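PDB 2DC0: probable amidase from Thermus thermophilus, which belongs to the amidase family and has an alpha/beta fold, with helices packed round one large mixed beta sheet. Local coordinates for residues L40-E43 against A44-E48; T16-A19 against L20-A24; E283-T286 against R287-Y291. All blocks are in the same frame, centred on the assembly; numbering follows the deposited sequence.

Contact 1 of 3, residues L40-E43 against A44-E48; sequences LDEE and AARKE
Asp41 caps helix 42-57, taking the N-H of Ala44 on OD1, an N-cap bond of 3.0 Å between OD1 and N. The bond is almost perfectly straight at the hydrogen (179°), yet the donor comes from above the carboxylate plane. With CG anti to the backbone N (chi1 -175°), the short side chain reaches over the first turn toward Ala44 N, and the methyl of Ala44 packs against it, CB to Asp41 CG 3.5 Å. Aspartate suits this place because its acceptor is only one bond beyond CG.

The backbone acceptors are then used in order: Asp41 O receives Ala45 N, Glu42 O receives Arg46 N at 2.7 Å, and Glu43 O receives Lys47 N. Arg46 packs CB and CG onto Glu42 O. Glu42 OE1 stays 4.4 Å from Arg46 NH1, beyond a salt bridge; the salt bridge of Arg46 runs instead from NE to Glu22 of helix 17-30. Small Ala45 faces Leu21 of that helix and Phe112 of strand 110-115. The carboxylates of the N-cap Asp41 and of Glu42 and Glu43 in the first turn would probably interact favourably with the helix dipole.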
loop_
_atom_site.group_PDB
_atom_site.type_symbol
_atom_site.label_atom_id
_atom_site.label_comp_id
_atom_site.label_asym_id
_atom_site.label_seq_id
_atom_site.Cartn_x
_atom_site.Cartn_y
_atom_site.Cartn_z
ATOM N N LEU A 40 33.727 17.659 7.252
ATOM C CA LEU A 40 34.813 17.172 6.408
ATOM C C LEU A 40 36.124 17.084 7.184
ATOM O O LEU A 40 36.618 18.090 7.697
ATOM C CB LEU A 40 35.004 18.107 5.209
ATOM C CG LEU A 40 36.234 17.893 4.318
ATOM C CD1 LEU A 40 36.133 16.556 3.606
ATOM C CD2 LEU A 40 36.331 19.022 3.304
ATOM N N ASP A 41 36.683 15.883 7.280
ATOM C CA ASP A 41 37.967 15.703 7.963
ATOM C C ASP A 41 38.928 15.209 6.891
ATOM O O ASP A 41 39.001 14.012 6.619
ATOM C CB ASP A 41 37.861 14.661 9.078
ATOM C CG ASP A 41 39.145 14.546 9.895
ATOM O OD1 ASP A 41 40.231 14.861 9.363
ATOM O OD2 ASP A 41 39.068 14.134 11.072
ATOM N N GLU A 42 39.654 16.138 6.281
ATOM C CA GLU A 42 40.591 15.801 5.221
ATOM C C GLU A 42 41.668 14.815 5.644
ATOM O O GLU A 42 41.978 13.879 4.908
ATOM C CB GLU A 42 41.239 17.072 4.673
ATOM C CG GLU A 42 40.253 18.008 4.004
ATOM C CD GLU A 42 40.923 19.224 3.405
ATOM O OE1 GLU A 42 41.618 19.941 4.153
ATOM O OE2 GLU A 42 40.748 19.466 2.191
ATOM N N GLU A 43 42.237 15.019 6.827
ATOM C CA GLU A 43 43.285 14.128 7.319
ATOM C C GLU A 43 42.792 12.692 7.449
ATOM O O GLU A 43 43.412 11.767 6.927
ATOM C CB GLU A 43 43.818 14.623 8.665
ATOM C CG GLU A 43 44.740 15.826 8.551
ATOM C CD GLU A 43 45.289 16.263 9.896
ATOM O OE1 GLU A 43 45.782 15.390 10.648
ATOM O OE2 GLU A 43 45.241 17.477 10.198
ATOM N N ALA A 44 41.674 12.505 8.142
ATOM C CA ALA A 44 41.119 11.171 8.311
ATOM C C ALA A 44 40.796 10.563 6.944
ATOM O O ALA A 44 41.023 9.374 6.715
ATOM C CB ALA A 44 39.863 11.226 9.176
ATOM N N ALA A 45 40.276 11.382 6.036
ATOM C CA ALA A 45 39.933 10.913 4.700
ATOM C C ALA A 45 41.182 10.504 3.931
ATOM O O ALA A 45 41.215 9.445 3.298
ATOM C CB ALA A 45 39.182 12.000 3.936
ATOM N N ARG A 46 42.211 11.347 3.977
ATOM C CA ARG A 46 43.449 11.039 3.271
ATOM C C ARG A 46 44.082 9.764 3.837
ATOM O O ARG A 46 44.582 8.928 3.086
ATOM C CB ARG A 46 44.424 12.220 3.358
ATOM C CG ARG A 46 44.065 13.378 2.425
ATOM C CD ARG A 46 45.218 14.373 2.301
ATOM N NE ARG A 46 45.032 15.337 1.209
ATOM C CZ ARG A 46 44.719 16.620 1.379
ATOM N NH1 ARG A 46 44.548 17.113 2.595
ATOM N NH2 ARG A 46 44.589 17.422 0.330
ATOM N N LYS A 47 44.037 9.608 5.157
ATOM C CA LYS A 47 44.595 8.422 5.793
ATOM C C LYS A 47 43.930 7.154 5.240
ATOM O O LYS A 47 44.607 6.170 4.920
ATOM C CB LYS A 47 44.401 8.500 7.308
ATOM C CG LYS A 47 44.931 7.296 8.075
ATOM C CD LYS A 47 44.749 7.469 9.579
ATOM C CE LYS A 47 45.200 6.220 10.319
ATOM N NZ LYS A 47 44.970 6.304 11.786
ATOM N N GLU A 48 42.604 7.181 5.128
ATOM C CA GLU A 48 41.854 6.042 4.599
ATOM C C GLU A 48 42.167 5.873 3.111
ATOM O O GLU A 48 42.315 4.754 2.617
ATOM C CB GLU A 48 40.348 6.268 4.801
ATOM C CG GLU A 48 39.449 5.113 4.363
ATOM C CD GLU A 48 39.706 3.833 5.138
ATOM O OE1 GLU A 48 39.743 3.884 6.388
ATOM O OE2 GLU A 48 39.865 2.771 4.499
#

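Contact 2 of 3, residues T16-A19 against L20-A24; sequences TPLA and LLEEA
Leu20 N bonds to Thr16 O at 2.9 Å, the first i to i+4 bond of helix 17-30, whose start is an N-cap motif with threonine at the cap. The next three bonds follow in step: Leu21 N to Pro17 O, Glu22 N to Leu18 O, and Glu23 N to Ala19 O. Side chains of the second turn lie against the same carbonyls. Leu20 sets CG 3.5 Å from Thr16 O, and Leu21 CB rests on Pro17 O. Glu22 brings CG to 3.3 Å from Leu18 O, with CG beside its own backbone N (chi1 -71°); a further bend at chi2 turns the carboxylate aside, toward helix 42-57 and Arg46.

The cap helps to fix the start of this first shell. Thr16 OG1 accepts Ala19 N, satisfying an amide that has no preceding helical carbonyl to meet. Proline suits the first helical position: its ring restricts phi, here -57°, and its missing N-H costs no helical bond there.

Farther out, the helix is wedged between neighbours. Pro17 and Leu20 pack on Leu10 of helix 3-11, whereas Leu21 reaches Ala49 of helix 42-57 and Leu110 and Phe112 of strand 110-115, so apolar residues occupy the buried side. Glu22 lies on a more exposed side, and its OE2 makes a salt bridge to Arg46. The capping bond itself measures 3.2 Å from Ala19 N to Thr16 OG1, bent to 157° at the hydrogen.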
loop_
_atom_site.group_PDB
_atom_site.type_symbol
_atom_site.label_atom_id
_atom_site.label_comp_id
_atom_site.label_asym_id
_atom_site.label_seq_id
_atom_site.Cartn_x
_atom_site.Cartn_y
_atom_site.Cartn_z
ATOM N N THR A 16 44.119 6.397 -8.877
ATOM C CA THR A 16 44.134 5.735 -7.574
ATOM C C THR A 16 43.121 6.384 -6.635
ATOM O O THR A 16 42.660 7.497 -6.881
ATOM C CB THR A 16 45.517 5.842 -6.893
ATOM O OG1 THR A 16 45.808 7.220 -6.622
ATOM C CG2 THR A 16 46.608 5.262 -7.789
ATOM N N PRO A 17 42.766 5.693 -5.540
ATOM C CA PRO A 17 41.809 6.222 -4.567
ATOM C C PRO A 17 42.288 7.565 -4.038
ATOM O O PRO A 17 41.498 8.483 -3.828
ATOM C CB PRO A 17 41.795 5.150 -3.484
ATOM C CG PRO A 17 42.021 3.895 -4.271
ATOM C CD PRO A 17 43.145 4.312 -5.194
ATOM N N LEU A 18 43.593 7.669 -3.823
ATOM C CA LEU A 18 44.189 8.899 -3.326
ATOM C C LEU A 18 43.957 10.042 -4.313
ATOM O O LEU A 18 43.610 11.155 -3.912
ATOM C CB LEU A 18 45.688 8.696 -3.099
ATOM C CG LEU A 18 46.437 9.903 -2.534
ATOM C CD1 LEU A 18 45.881 10.263 -1.165
ATOM C CD2 LEU A 18 47.918 9.585 -2.443
ATOM N N ALA A 19 44.136 9.766 -5.603
ATOM C CA ALA A 19 43.937 10.784 -6.637
ATOM C C ALA A 19 42.466 11.178 -6.749
ATOM O O ALA A 19 42.142 12.350 -6.942
ATOM C CB ALA A 19 44.445 10.270 -7.993
ATOM N N LEU A 20 41.575 10.195 -6.649
ATOM C CA LEU A 20 40.148 10.481 -6.728
ATOM C C LEU A 20 39.746 11.377 -5.556
ATOM O O LEU A 20 38.933 12.287 -5.716
ATOM C CB LEU A 20 39.333 9.181 -6.712
ATOM C CG LEU A 20 39.451 8.324 -7.982
ATOM C CD1 LEU A 20 38.709 7.000 -7.810
ATOM C CD2 LEU A 20 38.886 9.104 -9.159
ATOM N N LEU A 21 40.328 11.129 -4.383
ATOM C CA LEU A 21 40.019 11.937 -3.209
ATOM C C LEU A 21 40.526 13.364 -3.394
ATOM O O LEU A 21 39.788 14.326 -3.165
ATOM C CB LEU A 21 40.635 11.336 -1.937
ATOM C CG LEU A 21 40.373 12.137 -0.643
ATOM C CD1 LEU A 21 38.878 12.218 -0.376
ATOM C CD2 LEU A 21 41.083 11.485 0.538
ATOM N N GLU A 22 41.783 13.508 -3.806
ATOM C CA GLU A 22 42.341 14.840 -4.017
ATOM C C GLU A 22 41.459 15.656 -4.949
ATOM O O GLU A 22 41.282 16.852 -4.749
ATOM C CB GLU A 22 43.758 14.756 -4.594
ATOM C CG GLU A 22 44.789 14.264 -3.604
ATOM C CD GLU A 22 44.773 15.065 -2.312
ATOM O OE1 GLU A 22 44.896 16.308 -2.378
ATOM O OE2 GLU A 22 44.629 14.447 -1.234
ATOM N N GLU A 23 40.919 15.007 -5.974
ATOM C CA GLU A 23 40.045 15.688 -6.915
ATOM C C GLU A 23 38.798 16.186 -6.179
ATOM O O GLU A 23 38.399 17.336 -6.339
ATOM C CB GLU A 23 39.647 14.735 -8.044
ATOM C CG GLU A 23 38.556 15.258 -8.971
ATOM C CD GLU A 23 38.916 16.586 -9.617
ATOM O OE1 GLU A 23 40.043 16.704 -10.147
ATOM O OE2 GLU A 23 38.067 17.507 -9.609
ATOM N N ALA A 24 38.199 15.319 -5.365
ATOM C CA ALA A 24 37.006 15.675 -4.608
ATOM C C ALA A 24 37.283 16.835 -3.654
ATOM O O ALA A 24 36.471 17.748 -3.530
ATOM C CB ALA A 24 36.501 14.461 -3.825
#

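Contact 3 of 3, residues E283-T286 against R287-Y291; sequences EVYT and RLVRY
Arg290 lies alongside Thr286, one turn earlier in the alpha helix 281-296, and the two side chains point the same way. From CB outward, the arginine first follows the backbone: CB and CG each sit 3.2 Å from Thr286 O, the carbonyl that also accepts Arg290 N. CD then passes to the threonine methyl, 3.6 Å from Thr286 CG2. Beyond it the extended chain slides the guanidinium over that methyl, so CG2 lies 3.3 Å above the plane, offset toward the rim, with NE and CZ its nearest atoms. At the tip, Arg290 NH1 lies 3.6 Å from Thr286 CG2, and NH2, at 4.1 Å from it, is the farther of the two.

Threonine suits this place because its two branches do different work. CG2, anti to the backbone N, faces the arginine, while OG1 is hydrogen-bonded to Tyr282 O and Arg378 NH1. Arg290 also packs on Ala315 and Ala318 of helix 310-321.

On another side of the helix, Tyr285 and Val289 form a CH-pi contact. The beta-branched valine holds CG2 over one ring face, 3.8 Å from the centroid and 28° off the normal. Both are buried, which suits a valine and the flat carbon face of a tyrosine, and Tyr285 also touches Thr168 and Arg378. Leu288 turns to helix 324-345, packing on Ala330 and Arg334. The tightest touch between the tyrosine and valine side chains is 3.4 Å, from Tyr285 CE1 to Val289 CG2.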
loop_
_atom_site.group_PDB
_atom_site.type_symbol
_atom_site.label_atom_id
_atom_site.label_comp_id
_atom_site.label_asym_id
_atom_site.label_seq_id
_atom_site.Cartn_x
_atom_site.Cartn_y
_atom_site.Cartn_z
ATOM N N GLU A 283 -2.854 17.205 1.698
ATOM C CA GLU A 283 -3.245 17.249 3.113
ATOM C C GLU A 283 -2.975 15.917 3.820
ATOM O O GLU A 283 -2.471 15.904 4.940
ATOM C CB GLU A 283 -4.737 17.566 3.263
ATOM C CG GLU A 283 -5.249 18.811 2.566
ATOM C CD GLU A 283 -6.784 18.879 2.580
ATOM O OE1 GLU A 283 -7.372 19.011 3.683
ATOM O OE2 GLU A 283 -7.403 18.784 1.490
ATOM N N VAL A 284 -3.325 14.808 3.167
ATOM C CA VAL A 284 -3.118 13.480 3.740
ATOM C C VAL A 284 -1.646 13.277 4.082
ATOM O O VAL A 284 -1.300 12.895 5.201
ATOM C CB VAL A 284 -3.560 12.352 2.759
ATOM C CG1 VAL A 284 -3.176 10.985 3.319
ATOM C CG2 VAL A 284 -5.068 12.409 2.537
ATOM N N TYR A 285 -0.787 13.541 3.103
ATOM C CA TYR A 285 0.655 13.402 3.272
ATOM C C TYR A 285 1.152 14.273 4.424
ATOM O O TYR A 285 1.861 13.814 5.325
ATOM C CB TYR A 285 1.379 13.817 1.980
ATOM C CG TYR A 285 2.870 13.977 2.162
ATOM C CD1 TYR A 285 3.727 12.877 2.105
ATOM C CD2 TYR A 285 3.416 15.220 2.495
ATOM C CE1 TYR A 285 5.087 13.015 2.386
ATOM C CE2 TYR A 285 4.772 15.362 2.777
ATOM C CZ TYR A 285 5.597 14.257 2.728
ATOM O OH TYR A 285 6.922 14.378 3.074
ATOM N N THR A 286 0.779 15.543 4.376
ATOM C CA THR A 286 1.198 16.496 5.392
ATOM C C THR A 286 0.858 16.064 6.818
ATOM O O THR A 286 1.726 16.049 7.691
ATOM C CB THR A 286 0.590 17.870 5.113
ATOM O OG1 THR A 286 1.040 18.323 3.833
ATOM C CG2 THR A 286 1.014 18.880 6.180
ATOM N N ARG A 287 -0.398 15.699 7.053
ATOM C CA ARG A 287 -0.807 15.282 8.388
ATOM C C ARG A 287 -0.114 14.003 8.835
ATOM O O ARG A 287 0.358 13.908 9.966
ATOM C CB ARG A 287 -2.326 15.095 8.446
ATOM C CG ARG A 287 -3.088 16.342 8.049
ATOM C CD ARG A 287 -4.569 16.245 8.380
ATOM N NE ARG A 287 -5.265 17.477 8.012
ATOM C CZ ARG A 287 -6.434 17.861 8.518
ATOM N NH1 ARG A 287 -7.047 17.107 9.423
ATOM N NH2 ARG A 287 -6.989 18.999 8.125
ATOM N N LEU A 288 -0.041 13.022 7.943
ATOM C CA LEU A 288 0.585 11.758 8.280
ATOM C C LEU A 288 2.055 11.930 8.663
ATOM O O LEU A 288 2.490 11.437 9.700
ATOM C CB LEU A 288 0.443 10.780 7.106
ATOM C CG LEU A 288 0.691 9.308 7.447
ATOM C CD1 LEU A 288 0.065 8.395 6.397
ATOM C CD2 LEU A 288 2.188 9.076 7.550
ATOM N N VAL A 289 2.811 12.640 7.829
ATOM C CA VAL A 289 4.229 12.867 8.075
ATOM C C VAL A 289 4.493 13.754 9.297
ATOM O O VAL A 289 5.328 13.422 10.137
ATOM C CB VAL A 289 4.908 13.482 6.818
ATOM C CG1 VAL A 289 6.306 14.012 7.163
ATOM C CG2 VAL A 289 5.028 12.407 5.726
ATOM N N ARG A 290 3.798 14.882 9.401
ATOM C CA ARG A 290 4.009 15.772 10.545
ATOM C C ARG A 290 3.680 15.075 11.860
ATOM O O ARG A 290 4.359 15.293 12.864
ATOM C CB ARG A 290 3.170 17.042 10.401
ATOM C CG ARG A 290 3.685 17.955 9.300
ATOM C CD ARG A 290 2.878 19.225 9.199
ATOM N NE ARG A 290 3.469 20.162 8.253
ATOM C CZ ARG A 290 2.888 21.289 7.865
ATOM N NH1 ARG A 290 1.695 21.616 8.345
ATOM N NH2 ARG A 290 3.500 22.088 6.998
ATOM N N TYR A 291 2.645 14.236 11.856
ATOM C CA TYR A 291 2.270 13.514 13.066
ATOM C C TYR A 291 3.412 12.603 13.499
ATOM O O TYR A 291 3.825 12.631 14.661
ATOM C CB TYR A 291 1.020 12.659 12.841
ATOM C CG TYR A 291 0.602 11.876 14.075
ATOM C CD1 TYR A 291 -0.207 12.455 15.052
ATOM C CD2 TYR A 291 1.053 10.571 14.284
ATOM C CE1 TYR A 291 -0.559 11.758 16.212
ATOM C CE2 TYR A 291 0.707 9.861 15.440
ATOM C CZ TYR A 291 -0.098 10.466 16.398
ATOM O OH TYR A 291 -0.435 9.781 17.540
#

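Along the chain contact 2 comes first, on helix 17-30, then contact 1 on helix 42-57, and much later contact 3 on helix 281-296. The first two have centres about 11 Å apart and touch directly: Arg46 NE and Glu22 OE2 form a salt bridge of 2.6 Å, and Leu21 packs against the backbone of 45-46. Both helices cover strand 110-115 near one edge of the large mixed sheet, where strand 37-40 is outermost. Contact 3 lies on the opposite side of the chain's centre, its own centre about 40 Å from that of contact 1 and 43 Å from that of contact 2. The N-terminal helix pair therefore lies far from the place where Tyr291 meets the second subunit.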